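Putative GGDEF domain protein (Pseudomonas aeruginosa, PDB 7E6G) probably makes the bacterial second messenger cyclic di-GMP from two molecules of GTP, as a magnesium-dependent diguanylate cyclase with a GGDEF domain. Local coordinates at residues Thr107-Arg112 / Asp174-Trp179. Residues are numbered along the deposited sequence; the frame is centred on the assembly and turned at random.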
loop_
_atom_site.group_PDB
_atom_site.type_symbol
_atom_site.label_atom_id
_atom_site.label_comp_id
_atom_site.label_asym_id
_atom_site.label_seq_id
_atom_site.Cartn_x
_atom_site.Cartn_y
_atom_site.Cartn_z
ATOM N N THR A 107 8.803 41.647 -1.393
ATOM C CA THR A 107 7.413 41.974 -1.083
ATOM C C THR A 107 6.520 40.752 -0.939
ATOM O O THR A 107 5.391 40.887 -0.452
ATOM C CB THR A 107 6.790 42.869 -2.180
ATOM O OG1 THR A 107 6.852 42.196 -3.451
ATOM C CG2 THR A 107 7.477 44.228 -2.270
ATOM N N GLY A 108 6.973 39.573 -1.378
ATOM C CA GLY A 108 6.118 38.408 -1.426
ATOM C C GLY A 108 5.158 38.380 -2.593
ATOM O O GLY A 108 4.621 37.310 -2.908
ATOM N N LEU A 109 4.945 39.511 -3.264
ATOM C CA LEU A 109 4.031 39.575 -4.394
ATOM C C LEU A 109 4.458 38.647 -5.531
ATOM O O LEU A 109 5.624 38.251 -5.619
ATOM C CB LEU A 109 3.967 40.998 -4.916
ATOM C CG LEU A 109 3.287 41.943 -3.960
ATOM C CD1 LEU A 109 3.389 43.327 -4.566
ATOM C CD2 LEU A 109 1.850 41.518 -3.790
ATOM N N PRO A 110 3.625 38.464 -6.478
ATOM C CA PRO A 110 3.964 37.785 -7.650
ATOM C C PRO A 110 4.915 38.542 -8.456
ATOM O O PRO A 110 4.799 39.635 -8.528
ATOM C CB PRO A 110 2.699 37.833 -8.345
ATOM C CG PRO A 110 1.731 37.726 -7.376
ATOM C CD PRO A 110 2.253 38.274 -6.192
ATOM N N ASN A 111 5.802 37.927 -9.126
ATOM C CA ASN A 111 6.737 38.575 -9.952
ATOM C C ASN A 111 6.438 38.756 -11.377
ATOM O O ASN A 111 5.441 38.592 -11.691
ATOM C CB ASN A 111 8.077 38.014 -9.695
ATOM C CG ASN A 111 8.336 36.772 -10.314
ATOM O OD1 ASN A 111 7.661 36.278 -10.997
ATOM N ND2 ASN A 111 9.384 36.350 -10.099
ATOM N N ARG A 112 7.340 39.227 -12.159
ATOM C CA ARG A 112 7.140 39.449 -13.517
ATOM C C ARG A 112 6.847 38.269 -14.292
ATOM O O ARG A 112 6.095 38.344 -15.079
ATOM C CB ARG A 112 8.292 40.053 -14.070
ATOM C CG ARG A 112 8.300 41.484 -14.245
ATOM C CD ARG A 112 9.054 41.799 -15.452
ATOM N NE ARG A 112 8.997 43.174 -15.625
ATOM C CZ ARG A 112 8.910 43.774 -16.717
ATOM N NH1 ARG A 112 9.018 43.203 -17.758
ATOM N NH2 ARG A 112 8.853 44.958 -16.704
ATOM N N ASP A 174 -8.046 38.826 -8.184
ATOM C CA ASP A 174 -7.150 39.855 -8.678
ATOM C C ASP A 174 -5.704 39.538 -8.315
ATOM O O ASP A 174 -5.405 38.803 -7.367
ATOM C CB ASP A 174 -7.528 41.207 -8.102
ATOM C CG ASP A 174 -8.903 41.635 -8.511
ATOM O OD1 ASP A 174 -9.463 41.034 -9.453
ATOM O OD2 ASP A 174 -9.427 42.567 -7.872
ATOM N N LEU A 175 -4.796 40.134 -9.070
ATOM C CA LEU A 175 -3.383 39.796 -9.006
ATOM C C LEU A 175 -2.577 41.077 -8.910
ATOM O O LEU A 175 -2.642 41.917 -9.811
ATOM C CB LEU A 175 -2.988 39.018 -10.251
ATOM C CG LEU A 175 -2.074 37.818 -10.153
ATOM C CD1 LEU A 175 -2.631 36.784 -9.196
ATOM C CD2 LEU A 175 -1.980 37.268 -11.541
ATOM N N CYS A 176 -1.815 41.236 -7.841
ATOM C CA CYS A 176 -0.941 42.396 -7.706
ATOM C C CYS A 176 0.510 41.943 -7.782
ATOM O O CYS A 176 0.989 41.254 -6.878
ATOM C CB CYS A 176 -1.183 43.137 -6.395
ATOM S SG CYS A 176 0.027 44.484 -6.162
ATOM N N GLY A 177 1.217 42.353 -8.830
ATOM C CA GLY A 177 2.577 41.912 -9.056
ATOM C C GLY A 177 3.587 43.038 -8.967
ATOM O O GLY A 177 3.290 44.195 -9.286
ATOM N N ARG A 178 4.791 42.687 -8.515
ATOM C CA ARG A 178 5.933 43.586 -8.568
ATOM C C ARG A 178 6.463 43.630 -9.999
ATOM O O ARG A 178 6.890 42.610 -10.541
ATOM C CB ARG A 178 7.007 43.126 -7.587
ATOM C CG ARG A 178 8.288 43.938 -7.686
ATOM C CD ARG A 178 8.841 44.223 -6.332
ATOM N NE ARG A 178 9.726 45.377 -6.323
ATOM C CZ ARG A 178 10.774 45.458 -5.513
ATOM N NH1 ARG A 178 11.037 44.452 -4.688
ATOM N NH2 ARG A 178 11.565 46.518 -5.531
ATOM N N TRP A 179 6.414 44.802 -10.620
ATOM C CA TRP A 179 6.720 44.918 -12.039
ATOM C C TRP A 179 8.102 45.498 -12.287
ATOM O O TRP A 179 8.666 45.288 -13.365
ATOM C CB TRP A 179 5.646 45.787 -12.721
ATOM C CG TRP A 179 5.637 45.840 -14.243
ATOM C CD1 TRP A 179 5.844 46.954 -15.034
ATOM C CD2 TRP A 179 5.360 44.761 -15.147
ATOM N NE1 TRP A 179 5.731 46.622 -16.364
ATOM C CE2 TRP A 179 5.427 45.285 -16.461
ATOM C CE3 TRP A 179 5.068 43.402 -14.977
ATOM C CZ2 TRP A 179 5.220 44.484 -17.600
ATOM C CZ3 TRP A 179 4.854 42.608 -16.112
ATOM C CH2 TRP A 179 4.934 43.155 -17.404
#
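R112 and W179 form a cation-pi stack where the loop before helix 112-128 runs alongside the edge strand 175-178 of the GGDEF domain sheet and the residue that follows it. The guanidinium of R112 lies nearly flat over one face of the indole, with planes 17° apart. Its CZ is 3.8 Å from the centroid of the W179 six-membered ring. R112 NE also donates to W179 O at 3.1 Å, in the guanidinium plane, and R112 NH2 adds a weak bond to the same oxygen. With CG anti to the backbone N (chi1 -170°), the indole sits beside the residue's own carbonyl, and R112 can meet both. E161 of the second subunit forms a salt bridge with R112 NH1, so the stack also borders a subunit interface. Together with the bonds to W179 O, this salt bridge probably helps hold the guanidinium flat on the ring.

Upstream, R178 N donates to P110 O at 3.1 Å, joining loop and strand through the backbone. The side chain of L109 and the ring of P110 both pack against C176 O. L109 CD1 also meets C176 SG at 3.9 Å. T107 OG1 accepts from L109 N in an ST turn, and it also bonds to D104. R178 CD passes 4.0 Å from T107 OG1. The head of R178 continues into the nucleotide pocket, where NH2 bonds to O6 of the bound GTP analogue and to G181 O.

N111 caps helix 112-128 through OD1 to M114 N. G177 pairs with L185 on the neighbouring strand 183-188. L109 rests on helix 152-168 through A163 and E167, while W179 touches both L116 of helix 112-128 and L185 of strand 183-188.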